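Local atomic coordinates of S-adenosylmethionine dependent methyltransferase (Mesorhizobium loti, PDB entry 3BKW), a protein that probably transfers a methyl group from S-adenosylmethionine to an as yet unidentified acceptor. Residues A85-D88 / T89-Y93; A111-S114 / L115-H118; A124-F127 / R128-Q132; T196-N199 / A200-R203; F214-D218 / A219-A223. All coordinates share one frame; numbering follows the deposited sequence.

Interaction 1: A85-D88 / T89-Y93; sequences AGPD and TGITY
Pro87 and Ile91 meet across the turn that leads from helix 76-84 into strand 91-95. The pyrrolidine CD of Pro87 lies 3.4 Å from CD1 of Ile91, tighter than ordinary carbon-carbon packing, and the two side chains cross at about a right angle, so that a ring corner meets a methyl end. Ile91 reaches this corner because CG1 stands anti to its carbonyl carbon (chi1 -52°) and CD1 continues the chain in an extended form (chi2 -179°). The next ring atom, CG of Pro87, lies 3.5 Å from the carbonyl O of Thr89.

Polar contact between the two arms runs through two waters. One donates to Pro87 O at 3.0 Å and accepts from Ile91 N at 2.9 Å, tying the backbone just behind the apolar pair. The other donates to Gly86 O at 2.6 Å and accepts from the phenol OH of Tyr93, also at 2.6 Å, which joins the loop just after the helix to the third residue of the strand.

Further out, the backbone sets the course of the turn. Gly86 is the first residue to leave helical angles, with a positive phi of 81°, and the peptide bond that follows it is cis. His62 of helix 56-63 packs on both Pro87 and Ile91, while Tyr93 is buried against Leu79 and Ala82 of helix 76-84. No direct hydrogen bond spans the two arms; a single apolar touch and a pair of water bridges connect them, so the hydrogen-bonded linkage between the arms of this surface turn runs through ordered solvent.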
loop_
_atom_site.group_PDB
_atom_site.type_symbol
_atom_site.label_atom_id
_atom_site.label_comp_id
_atom_site.label_asym_id
_atom_site.label_seq_id
_atom_site.Cartn_x
_atom_site.Cartn_y
_atom_site.Cartn_z
ATOM N N ALA A 85 -36.827 1.347 -5.891
ATOM C CA ALA A 85 -36.568 1.104 -4.463
ATOM C C ALA A 85 -36.655 2.350 -3.556
ATOM O O ALA A 85 -36.609 2.200 -2.331
ATOM C CB ALA A 85 -35.221 0.394 -4.273
ATOM N N GLY A 86 -36.726 3.556 -4.141
ATOM C CA GLY A 86 -36.896 4.816 -3.388
ATOM C C GLY A 86 -35.605 5.359 -2.796
ATOM O O GLY A 86 -34.554 4.729 -2.922
ATOM N N PRO A 87 -35.653 6.551 -2.168
ATOM C CA PRO A 87 -36.776 7.454 -1.953
ATOM C C PRO A 87 -37.070 8.321 -3.181
ATOM O O PRO A 87 -36.319 8.298 -4.154
ATOM C CB PRO A 87 -36.275 8.327 -0.810
ATOM C CG PRO A 87 -34.854 8.465 -1.116
ATOM C CD PRO A 87 -34.416 7.130 -1.621
ATOM N N ASP A 88 -38.129 9.111 -3.089
ATOM C CA ASP A 88 -38.569 9.977 -4.190
ATOM C C ASP A 88 -37.692 11.210 -4.425
ATOM O O ASP A 88 -37.651 11.692 -5.555
ATOM C CB ASP A 88 -40.049 10.351 -4.014
ATOM C CG ASP A 88 -40.976 9.121 -4.069
ATOM O OD1 ASP A 88 -40.504 7.970 -3.892
ATOM O OD2 ASP A 88 -42.183 9.302 -4.296
ATOM N N THR A 89 -37.014 11.721 -3.385
ATOM C CA THR A 89 -36.092 12.857 -3.525
ATOM C C THR A 89 -34.737 12.615 -2.872
ATOM O O THR A 89 -34.604 11.805 -1.952
ATOM C CB THR A 89 -36.649 14.199 -2.961
ATOM O OG1 THR A 89 -36.710 14.146 -1.530
ATOM C CG2 THR A 89 -38.021 14.507 -3.539
ATOM N N GLY A 90 -33.733 13.319 -3.392
ATOM C CA GLY A 90 -32.373 13.279 -2.871
ATOM C C GLY A 90 -31.404 12.341 -3.549
ATOM O O GLY A 90 -30.197 12.502 -3.343
ATOM N N ILE A 91 -31.909 11.359 -4.322
ATOM C CA ILE A 91 -31.074 10.421 -5.068
ATOM C C ILE A 91 -31.439 10.466 -6.550
ATOM O O ILE A 91 -32.597 10.244 -6.908
ATOM C CB ILE A 91 -31.215 8.951 -4.594
ATOM C CG1 ILE A 91 -31.019 8.834 -3.080
ATOM C CG2 ILE A 91 -30.199 8.077 -5.357
ATOM C CD1 ILE A 91 -31.114 7.398 -2.565
ATOM N N THR A 92 -30.448 10.761 -7.390
ATOM C CA THR A 92 -30.580 10.766 -8.848
ATOM C C THR A 92 -29.751 9.611 -9.381
ATOM O O THR A 92 -28.613 9.429 -8.944
ATOM C CB THR A 92 -30.062 12.075 -9.453
ATOM O OG1 THR A 92 -30.883 13.154 -8.996
ATOM C CG2 THR A 92 -30.073 12.039 -11.001
ATOM N N TYR A 93 -30.328 8.831 -10.306
ATOM C CA TYR A 93 -29.617 7.728 -10.968
ATOM C C TYR A 93 -29.458 8.079 -12.431
ATOM O O TYR A 93 -30.410 8.531 -13.056
ATOM C CB TYR A 93 -30.360 6.412 -10.830
ATOM C CG TYR A 93 -30.368 5.883 -9.418
ATOM C CD1 TYR A 93 -29.250 5.223 -8.893
ATOM C CD2 TYR A 93 -31.473 6.061 -8.591
ATOM C CE1 TYR A 93 -29.254 4.735 -7.573
ATOM C CE2 TYR A 93 -31.481 5.584 -7.274
ATOM C CZ TYR A 93 -30.368 4.917 -6.776
ATOM O OH TYR A 93 -30.377 4.431 -5.480
HETATM O O HOH W 1 -32.806 4.042 -4.668
HETATM O O HOH W 2 -34.500 10.434 -5.133
#

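Interaction 2: A111-S114 / L115-H118; sequences AYSS and LALH
Ser113 OG faces the side chains of Ala116 and Leu117 where the chain turns back after strand 108-114. The hydroxyl oxygen lies 3.5 Å from Ala116 CB and 3.9 Å from Leu117 CD2, so both apolar groups approach the hydroxyl, Ala116 CB the nearer. With OG anti to the Ser113 backbone N (chi1 -175°), the hydroxyl projects from the strand toward the turning chain. The oxygen has two polar partners: Leu50 O on strand 46-50, to which it is hydrogen-bonded, and a water that donates to it at 2.8 Å. That same water accepts from Leu117 N at 2.9 Å, bridging the serine to the first residue of the 3-10 turn.

Ser114 presents its hydroxyl to a different neighbour. Its OG lies 3.7 Å from Leu115 CG, beside the branch point of that side chain. The reversal takes place at Leu115, whose left-handed backbone (phi 53°, psi 46°) swings Ala116 and Leu117 round to the Ser113 side.

In the Rossmann-like sheet of this methyltransferase fold, strand 108-114 runs between strands 46-50 and 138-145, all three parallel, and the turn lies at its C-terminal end. Tyr112 faces helix 32-38, where it meets Trp32 and Leu35, and its ring stacks with that of Phe57. Leu117 packs instead on Phe140 and Thr144 of strand 138-145 and on helix 123-133, which places the Leu117 side chain between the sheet and that helix.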
loop_
_atom_site.group_PDB
_atom_site.type_symbol
_atom_site.label_atom_id
_atom_site.label_comp_id
_atom_site.label_asym_id
_atom_site.label_seq_id
_atom_site.Cartn_x
_atom_site.Cartn_y
_atom_site.Cartn_z
ATOM N N ALA A 111 -16.769 10.973 -3.189
ATOM C CA ALA A 111 -16.924 10.010 -4.261
ATOM C C ALA A 111 -16.717 8.626 -3.633
ATOM O O ALA A 111 -15.759 8.407 -2.886
ATOM C CB ALA A 111 -15.946 10.262 -5.397
ATOM N N TYR A 112 -17.659 7.729 -3.878
ATOM C CA TYR A 112 -17.632 6.354 -3.383
ATOM C C TYR A 112 -17.700 5.376 -4.533
ATOM O O TYR A 112 -18.385 5.626 -5.503
ATOM C CB TYR A 112 -18.825 6.126 -2.475
ATOM C CG TYR A 112 -19.027 4.704 -1.972
ATOM C CD1 TYR A 112 -18.393 4.264 -0.798
ATOM C CD2 TYR A 112 -19.830 3.784 -2.671
ATOM C CE1 TYR A 112 -18.590 2.949 -0.318
ATOM C CE2 TYR A 112 -20.030 2.469 -2.199
ATOM C CZ TYR A 112 -19.414 2.065 -1.025
ATOM O OH TYR A 112 -19.649 0.763 -0.580
ATOM N N SER A 113 -17.005 4.248 -4.405
ATOM C CA SER A 113 -17.103 3.183 -5.392
ATOM C C SER A 113 -16.795 1.821 -4.799
ATOM O O SER A 113 -15.722 1.616 -4.253
ATOM C CB SER A 113 -16.162 3.450 -6.551
ATOM O OG SER A 113 -16.344 2.470 -7.569
ATOM N N SER A 114 -17.745 0.899 -4.909
ATOM C CA SER A 114 -17.569 -0.471 -4.453
ATOM C C SER A 114 -17.331 -1.425 -5.621
ATOM O O SER A 114 -18.221 -1.634 -6.455
ATOM C CB SER A 114 -18.794 -0.935 -3.670
ATOM O OG SER A 114 -18.712 -2.328 -3.386
ATOM N N LEU A 115 -16.119 -1.966 -5.675
ATOM C CA LEU A 115 -15.783 -3.063 -6.586
ATOM C C LEU A 115 -16.107 -2.814 -8.052
ATOM O O LEU A 115 -16.677 -3.669 -8.744
ATOM C CB LEU A 115 -16.449 -4.341 -6.059
ATOM C CG LEU A 115 -16.133 -4.723 -4.609
ATOM C CD1 LEU A 115 -16.874 -6.017 -4.219
ATOM C CD2 LEU A 115 -14.629 -4.842 -4.382
ATOM N N ALA A 116 -15.744 -1.625 -8.509
ATOM C CA ALA A 116 -15.942 -1.200 -9.902
ATOM C C ALA A 116 -14.653 -0.815 -10.622
ATOM O O ALA A 116 -14.525 -1.061 -11.806
ATOM C CB ALA A 116 -16.913 -0.004 -9.958
ATOM N N LEU A 117 -13.713 -0.181 -9.915
ATOM C CA LEU A 117 -12.537 0.381 -10.546
ATOM C C LEU A 117 -11.548 -0.620 -11.086
ATOM O O LEU A 117 -10.821 -0.281 -12.012
ATOM C CB LEU A 117 -11.849 1.412 -9.663
ATOM C CG LEU A 117 -12.676 2.636 -9.234
ATOM C CD1 LEU A 117 -11.662 3.692 -8.757
ATOM C CD2 LEU A 117 -13.589 3.210 -10.273
ATOM N N HIS A 118 -11.587 -1.865 -10.595
ATOM C CA HIS A 118 -10.752 -2.923 -11.178
ATOM C C HIS A 118 -11.155 -3.307 -12.606
ATOM O O HIS A 118 -10.418 -4.029 -13.262
ATOM C CB HIS A 118 -10.568 -4.145 -10.285
ATOM C CG HIS A 118 -11.837 -4.740 -9.788
ATOM N ND1 HIS A 118 -12.347 -4.452 -8.549
ATOM C CD2 HIS A 118 -12.709 -5.596 -10.359
ATOM C CE1 HIS A 118 -13.468 -5.122 -8.362
ATOM N NE2 HIS A 118 -13.724 -5.807 -9.454
HETATM O O HOH W 3 -14.313 0.558 -7.123
#

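Interaction 3: A124-F127 / R128-Q132; sequences ARLF and RTVHQ. With EDO (1,2-ethanediol), chain E.
Four successive i to i+4 backbone bonds, from Arg128 N to Ala124 O through His131 N to Phe127 O, run at 2.8-3.0 Å and mark one uninterrupted alpha-helical turn after another. Across this backbone Arg128 folds back over the preceding turn: its CG is anti to the carbonyl carbon, and a bend at chi3 (-62°) returns the guanidinium toward Ala124 and Arg125. One face of that group lies over Arg125 CA and the Ala124 carbonyl, and Ala124 CB comes within 3.5 Å of Arg128 NH1.

The guanidinium edge is occupied by an ethanediol, probably from the crystallisation liquor. Its O1 sits in the plane and receives both NH1 (3.2 Å) and NH2 (3.1 Å) of Arg128, a forked grip; a weak bond from NH1 goes to its O2. Asp122 OD1 is hydrogen-bonded to the same diol, linking the small molecule to the start of the helix.

On another side Leu126 and Val130 lie alongside each other, pointing the same way, with CD2 of Leu126 3.9 Å from CG2 of Val130. Further along, Gln132 NE2 donates back to Thr129 O at 2.9 Å, on a lone pair of that oxygen in the carbonyl plane, and it also binds Leu103 O.

Leu126, Phe127 and Val130 all rest on Phe140 of strand 138-145, fixing helix 123-133 against the sheet. Phe127 also touches Ala200 and Leu201 of helix 194-203, while His131 meets Phe206 edge-to-face.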
loop_
_atom_site.group_PDB
_atom_site.type_symbol
_atom_site.label_atom_id
_atom_site.label_comp_id
_atom_site.label_asym_id
_atom_site.label_seq_id
_atom_site.Cartn_x
_atom_site.Cartn_y
_atom_site.Cartn_z
ATOM N N ALA A 124 -6.182 6.038 -14.003
ATOM C CA ALA A 124 -5.619 7.374 -13.755
ATOM C C ALA A 124 -6.516 8.483 -14.315
ATOM O O ALA A 124 -6.750 9.492 -13.631
ATOM C CB ALA A 124 -4.192 7.504 -14.295
ATOM N N ARG A 125 -7.074 8.263 -15.505
ATOM C CA ARG A 125 -8.021 9.209 -16.118
ATOM C C ARG A 125 -9.235 9.385 -15.209
ATOM O O ARG A 125 -9.666 10.506 -14.931
ATOM C CB ARG A 125 -8.434 8.749 -17.518
ATOM C CG ARG A 125 -9.433 9.643 -18.230
ATOM C CD ARG A 125 -9.667 9.150 -19.641
ATOM N NE ARG A 125 -10.488 10.053 -20.457
ATOM C CZ ARG A 125 -11.823 10.131 -20.458
ATOM N NH1 ARG A 125 -12.577 9.384 -19.644
ATOM N NH2 ARG A 125 -12.422 11.000 -21.279
ATOM N N LEU A 126 -9.779 8.264 -14.745
ATOM C CA LEU A 126 -10.916 8.292 -13.808
ATOM C C LEU A 126 -10.556 9.056 -12.519
ATOM O O LEU A 126 -11.345 9.877 -12.061
ATOM C CB LEU A 126 -11.448 6.875 -13.533
ATOM C CG LEU A 126 -12.646 6.753 -12.588
ATOM C CD1 LEU A 126 -13.544 5.540 -12.949
ATOM C CD2 LEU A 126 -12.212 6.692 -11.115
ATOM N N PHE A 127 -9.377 8.801 -11.955
ATOM C CA PHE A 127 -8.933 9.521 -10.758
ATOM C C PHE A 127 -8.879 11.035 -10.986
ATOM O O PHE A 127 -9.306 11.811 -10.133
ATOM C CB PHE A 127 -7.533 9.061 -10.299
ATOM C CG PHE A 127 -7.437 7.644 -9.775
ATOM C CD1 PHE A 127 -8.543 6.933 -9.308
ATOM C CD2 PHE A 127 -6.179 7.059 -9.636
ATOM C CE1 PHE A 127 -8.405 5.650 -8.780
ATOM C CE2 PHE A 127 -6.026 5.777 -9.115
ATOM C CZ PHE A 127 -7.131 5.077 -8.669
ATOM N N ARG A 128 -8.350 11.461 -12.131
ATOM C CA ARG A 128 -8.296 12.899 -12.450
ATOM C C ARG A 128 -9.689 13.506 -12.564
ATOM O O ARG A 128 -9.918 14.629 -12.109
ATOM C CB ARG A 128 -7.480 13.173 -13.703
ATOM C CG ARG A 128 -6.022 12.777 -13.537
ATOM C CD ARG A 128 -5.211 13.115 -14.769
ATOM N NE ARG A 128 -5.591 12.438 -16.032
ATOM C CZ ARG A 128 -5.042 11.324 -16.532
ATOM N NH1 ARG A 128 -4.095 10.667 -15.887
ATOM N NH2 ARG A 128 -5.464 10.852 -17.712
ATOM N N THR A 129 -10.615 12.743 -13.134
ATOM C CA THR A 129 -12.011 13.164 -13.272
ATOM C C THR A 129 -12.670 13.311 -11.908
ATOM O O THR A 129 -13.344 14.321 -11.640
ATOM C CB THR A 129 -12.768 12.188 -14.186
ATOM O OG1 THR A 129 -12.206 12.294 -15.500
ATOM C CG2 THR A 129 -14.252 12.507 -14.273
ATOM N N VAL A 130 -12.456 12.325 -11.041
ATOM C CA VAL A 130 -12.983 12.385 -9.675
ATOM C C VAL A 130 -12.355 13.559 -8.918
ATOM O O VAL A 130 -13.067 14.301 -8.235
ATOM C CB VAL A 130 -12.835 11.029 -8.947
ATOM C CG1 VAL A 130 -13.212 11.150 -7.443
ATOM C CG2 VAL A 130 -13.698 9.958 -9.623
ATOM N N HIS A 131 -11.044 13.759 -9.070
ATOM C CA HIS A 131 -10.366 14.864 -8.382
ATOM C C HIS A 131 -11.014 16.218 -8.713
ATOM O O HIS A 131 -11.342 16.976 -7.801
ATOM C CB HIS A 131 -8.862 14.870 -8.688
ATOM C CG HIS A 131 -8.102 15.938 -7.970
ATOM N ND1 HIS A 131 -7.956 17.213 -8.472
ATOM C CD2 HIS A 131 -7.421 15.913 -6.803
ATOM C CE1 HIS A 131 -7.225 17.930 -7.639
ATOM N NE2 HIS A 131 -6.890 17.167 -6.617
ATOM N N GLN A 132 -11.241 16.504 -9.994
ATOM C CA GLN A 132 -11.856 17.799 -10.383
ATOM C C GLN A 132 -13.333 17.946 -9.959
ATOM O O GLN A 132 -13.803 19.068 -9.752
ATOM C CB GLN A 132 -11.650 18.122 -11.871
ATOM C CG GLN A 132 -12.314 17.215 -12.888
ATOM C CD GLN A 132 -13.780 17.519 -13.144
ATOM O OE1 GLN A 132 -14.151 18.668 -13.418
ATOM N NE2 GLN A 132 -14.613 16.487 -13.104
HETATM C C1 EDO E . -2.955 7.610 -18.463
HETATM O O1 EDO E . -4.096 8.103 -17.759
HETATM C C2 EDO E . -1.933 8.729 -18.645
HETATM O O2 EDO E . -1.548 9.333 -17.394
#

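Interaction 4: T196-N199 / A200-R203; sequences TTLN and ALIR. With EDO (1,2-ethanediol), chain G; EDO (1,2-ethanediol), chain C.
Asn199 O is gripped by two donors: the Arg203 backbone N at 2.9 Å, with a nearly straight N-H...O angle of 168°, and the O1 hydroxyl of an ethanediol at 2.7 Å. The diol is probably from the crystallisation liquor. The same carbonyl O lies against one face of the Arg203 guanidinium, 3.7 Å from its plane and offset toward the rim, and the diol O1 is on that face as well.

Arg203 gets there by setting CG anti to its backbone N and bending at chi3 (-56°), which carries the group back along the helix until NH2 is 3.9 Å from Asn199 CB. A water in the guanidinium plane accepts from Arg203 NH1 at 3.2 Å and donates to Thr196 O, tying the last residue of the helix to a carbonyl almost two turns earlier. The amide end of Asn199 is engaged elsewhere, its ND2 binding Val211 O of the second subunit.

Leu198 and Leu201 pack on Val239 and Ile208 of the sheet, and Leu198 also meets Leu198 of the second subunit. The arrangement is that of an amphipathic alpha-helix which covers the antiparallel end of a methyltransferase sheet and also contributes to the dimer interface.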
loop_
_atom_site.group_PDB
_atom_site.type_symbol
_atom_site.label_atom_id
_atom_site.label_comp_id
_atom_site.label_asym_id
_atom_site.label_seq_id
_atom_site.Cartn_x
_atom_site.Cartn_y
_atom_site.Cartn_z
ATOM N N THR A 196 1.148 1.003 -7.618
ATOM C CA THR A 196 0.657 1.633 -8.852
ATOM C C THR A 196 -0.630 2.419 -8.589
ATOM O O THR A 196 -0.774 3.550 -9.015
ATOM C CB THR A 196 0.444 0.590 -9.941
ATOM O OG1 THR A 196 1.722 0.052 -10.324
ATOM C CG2 THR A 196 -0.263 1.196 -11.176
ATOM N N THR A 197 -1.575 1.809 -7.885
ATOM C CA THR A 197 -2.837 2.472 -7.555
ATOM C C THR A 197 -2.622 3.728 -6.731
ATOM O O THR A 197 -3.187 4.776 -7.021
ATOM C CB THR A 197 -3.761 1.491 -6.800
ATOM O OG1 THR A 197 -4.065 0.410 -7.677
ATOM C CG2 THR A 197 -5.057 2.142 -6.264
ATOM N N LEU A 198 -1.808 3.611 -5.684
ATOM C CA LEU A 198 -1.553 4.751 -4.804
ATOM C C LEU A 198 -0.777 5.863 -5.496
ATOM O O LEU A 198 -1.103 7.049 -5.345
ATOM C CB LEU A 198 -0.844 4.313 -3.530
ATOM C CG LEU A 198 -1.607 3.297 -2.661
ATOM C CD1 LEU A 198 -0.748 2.924 -1.445
ATOM C CD2 LEU A 198 -2.980 3.767 -2.248
ATOM N N ASN A 199 0.237 5.489 -6.271
ATOM C CA ASN A 199 1.019 6.485 -7.020
ATOM C C ASN A 199 0.158 7.245 -8.032
ATOM O O ASN A 199 0.310 8.445 -8.197
ATOM C CB ASN A 199 2.182 5.817 -7.731
ATOM C CG ASN A 199 3.241 5.298 -6.780
ATOM O OD1 ASN A 199 3.307 5.699 -5.611
ATOM N ND2 ASN A 199 4.111 4.434 -7.297
ATOM N N ALA A 200 -0.781 6.536 -8.659
ATOM C CA ALA A 200 -1.726 7.147 -9.603
ATOM C C ALA A 200 -2.653 8.148 -8.903
ATOM O O ALA A 200 -2.908 9.234 -9.432
ATOM C CB ALA A 200 -2.514 6.082 -10.327
ATOM N N LEU A 201 -3.120 7.809 -7.700
ATOM C CA LEU A 201 -3.893 8.763 -6.897
ATOM C C LEU A 201 -3.087 10.009 -6.571
ATOM O O LEU A 201 -3.567 11.120 -6.731
ATOM C CB LEU A 201 -4.373 8.119 -5.598
ATOM C CG LEU A 201 -5.528 7.118 -5.704
ATOM C CD1 LEU A 201 -5.680 6.312 -4.401
ATOM C CD2 LEU A 201 -6.811 7.863 -6.021
ATOM N N ILE A 202 -1.849 9.803 -6.138
ATOM C CA ILE A 202 -0.959 10.916 -5.750
ATOM C C ILE A 202 -0.671 11.827 -6.955
ATOM O O ILE A 202 -0.829 13.050 -6.864
ATOM C CB ILE A 202 0.350 10.366 -5.102
ATOM C CG1 ILE A 202 0.051 9.706 -3.752
ATOM C CG2 ILE A 202 1.397 11.491 -4.871
ATOM C CD1 ILE A 202 1.204 8.834 -3.253
ATOM N N ARG A 203 -0.309 11.225 -8.092
ATOM C CA ARG A 203 -0.036 11.978 -9.337
ATOM C C ARG A 203 -1.282 12.758 -9.817
ATOM O O ARG A 203 -1.162 13.836 -10.410
ATOM C CB ARG A 203 0.444 11.010 -10.430
ATOM C CG ARG A 203 1.031 11.611 -11.676
ATOM C CD ARG A 203 1.539 10.523 -12.645
ATOM N NE ARG A 203 2.513 9.615 -12.008
ATOM C CZ ARG A 203 2.313 8.355 -11.576
ATOM N NH1 ARG A 203 1.150 7.693 -11.737
ATOM N NH2 ARG A 203 3.338 7.713 -10.994
HETATM C C1 EDO G . 3.749 10.138 -8.536
HETATM O O1 EDO G . 2.504 10.004 -7.848
HETATM C C2 EDO G . 4.672 8.992 -8.142
HETATM O O2 EDO G . 4.730 8.923 -6.723
HETATM C C1 EDO C . -7.086 -0.608 -8.903
HETATM O O1 EDO C . -6.052 0.229 -9.466
HETATM C C2 EDO C . -6.830 -2.098 -9.178
HETATM O O2 EDO C . -7.198 -2.474 -10.504
HETATM O O HOH W 4 0.839 4.591 -11.017
#

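Interaction 5: F214-D218 / A219-A223; sequences FCPTD and AQITA
Thr217 turns OG1 between its backbone N and carbonyl carbon (chi1 65°), toward the first turn of helix 218-223, while Gln220 sets CG anti to its carbonyl carbon and continues extended, bringing its amide back to the residue before the helix. Together they form a capping box with Thr217 as the N-cap. Gln220 N donates to Thr217 OG1 at 3.0 Å, and Thr217 N donates to Gln220 OE1, also at 3.0 Å and with an N-H...O angle of 163°. The latter donor lies in the amide carbonyl plane, on a lone pair of OE1. The two side chains cross at about a right angle, and each accepts from the other's backbone N-H; the reciprocal pair satisfies one amide at the helix start and one just ahead of it.

The other end of the Gln220 amide is held as well: NE2 binds Ala30 O, which fixes which way the amide is turned. Phe214 approaches OE1 with its ring edge, CZ lying 4.1 Å away, and the ring and amide planes are 79° apart. Behind the cap, Ile221 N continues the helix with a bond to Thr217 O at 3.0 Å. Pro216 also touches Glu230 and Ile221 packs on Ala228; across the contact Pro216 CG lies 4.1 Å from Ile221 CG1.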
loop_
_atom_site.group_PDB
_atom_site.type_symbol
_atom_site.label_atom_id
_atom_site.label_comp_id
_atom_site.label_asym_id
_atom_site.label_seq_id
_atom_site.Cartn_x
_atom_site.Cartn_y
_atom_site.Cartn_z
ATOM N N PHE A 214 -8.226 -5.674 3.347
ATOM C CA PHE A 214 -9.328 -6.108 4.186
ATOM C C PHE A 214 -9.051 -7.408 4.906
ATOM O O PHE A 214 -8.500 -8.331 4.327
ATOM C CB PHE A 214 -10.678 -6.129 3.442
ATOM C CG PHE A 214 -11.777 -6.836 4.210
ATOM C CD1 PHE A 214 -12.276 -6.267 5.367
ATOM C CD2 PHE A 214 -12.262 -8.075 3.802
ATOM C CE1 PHE A 214 -13.270 -6.917 6.117
ATOM C CE2 PHE A 214 -13.267 -8.730 4.546
ATOM C CZ PHE A 214 -13.759 -8.143 5.700
ATOM N N CYS A 215 -9.378 -7.410 6.197
ATOM C CA CYS A 215 -9.294 -8.578 7.049
ATOM C C CYS A 215 -10.554 -8.618 7.902
ATOM O O CYS A 215 -10.835 -7.652 8.643
ATOM C CB CYS A 215 -8.072 -8.501 7.954
ATOM S SG CYS A 215 -7.914 -9.963 9.003
ATOM N N PRO A 216 -11.314 -9.734 7.835
ATOM C CA PRO A 216 -12.491 -9.808 8.684
ATOM C C PRO A 216 -12.085 -9.880 10.165
ATOM O O PRO A 216 -11.004 -10.398 10.501
ATOM C CB PRO A 216 -13.157 -11.102 8.230
ATOM C CG PRO A 216 -12.068 -11.922 7.766
ATOM C CD PRO A 216 -11.134 -10.985 7.071
ATOM N N THR A 217 -12.934 -9.352 11.039
ATOM C CA THR A 217 -12.651 -9.384 12.469
ATOM C C THR A 217 -12.971 -10.794 12.990
ATOM O O THR A 217 -13.692 -11.563 12.326
ATOM C CB THR A 217 -13.510 -8.371 13.255
ATOM O OG1 THR A 217 -14.888 -8.736 13.179
ATOM C CG2 THR A 217 -13.325 -6.961 12.712
ATOM N N ASP A 218 -12.430 -11.134 14.164
ATOM C CA ASP A 218 -12.747 -12.410 14.813
ATOM C C ASP A 218 -14.261 -12.550 15.028
ATOM O O ASP A 218 -14.808 -13.630 14.807
ATOM C CB ASP A 218 -11.987 -12.580 16.142
ATOM C CG ASP A 218 -10.479 -12.814 15.955
ATOM O OD1 ASP A 218 -9.986 -12.956 14.808
ATOM O OD2 ASP A 218 -9.774 -12.876 16.989
ATOM N N ALA A 219 -14.930 -11.453 15.417
ATOM C CA ALA A 219 -16.396 -11.436 15.579
ATOM C C ALA A 219 -17.137 -11.750 14.269
ATOM O O ALA A 219 -18.144 -12.444 14.288
ATOM C CB ALA A 219 -16.873 -10.113 16.160
ATOM N N GLN A 220 -16.643 -11.230 13.146
ATOM C CA GLN A 220 -17.224 -11.537 11.816
ATOM C C GLN A 220 -17.063 -13.023 11.465
ATOM O O GLN A 220 -17.975 -13.629 10.895
ATOM C CB GLN A 220 -16.618 -10.687 10.702
ATOM C CG GLN A 220 -17.118 -9.267 10.689
ATOM C CD GLN A 220 -16.500 -8.479 9.569
ATOM O OE1 GLN A 220 -15.275 -8.280 9.532
ATOM N NE2 GLN A 220 -17.336 -8.022 8.637
ATOM N N ILE A 221 -15.890 -13.570 11.787
ATOM C CA ILE A 221 -15.576 -14.987 11.540
ATOM C C ILE A 221 -16.462 -15.895 12.406
ATOM O O ILE A 221 -16.869 -16.959 11.947
ATOM C CB ILE A 221 -14.064 -15.287 11.751
ATOM C CG1 ILE A 221 -13.229 -14.537 10.699
ATOM C CG2 ILE A 221 -13.771 -16.802 11.643
ATOM C CD1 ILE A 221 -11.732 -14.483 10.966
ATOM N N THR A 222 -16.764 -15.484 13.639
ATOM C CA THR A 222 -17.657 -16.257 14.518
ATOM C C THR A 222 -19.083 -16.285 13.947
ATOM O O THR A 222 -19.739 -17.333 13.966
ATOM C CB THR A 222 -17.635 -15.713 15.964
ATOM O OG1 THR A 222 -16.290 -15.776 16.452
ATOM C CG2 THR A 222 -18.552 -16.523 16.888
ATOM N N ALA A 223 -19.538 -15.141 13.435
ATOM C CA ALA A 223 -20.854 -15.008 12.795
ATOM C C ALA A 223 -20.929 -15.725 11.437
ATOM O O ALA A 223 -21.966 -16.304 11.100
ATOM C CB ALA A 223 -21.224 -13.527 12.633
#

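Overall arrangement
Interactions 2, 3 and 4 form a continuous packed series. Ala111 and Leu117 of interaction 2 press on Val130 and Leu126 of interaction 3, where Leu117 CD2 is 3.5 Å from Leu126 CD1. Phe127 then carries the packing to interaction 4, its CE2 lying 3.7 Å from Ala200 CB. Interaction 1 stands apart at the outermost strand, 91-95, of the sheet that interaction 2 also reaches, with its centre about 33 Å from that of interaction 4. Interaction 5 touches none of the others, yet it shares contact with the second subunit with interaction 4. In this fold the cofactor generally binds at the C-terminal ends of the parallel strands, the end at which interaction 2 lies.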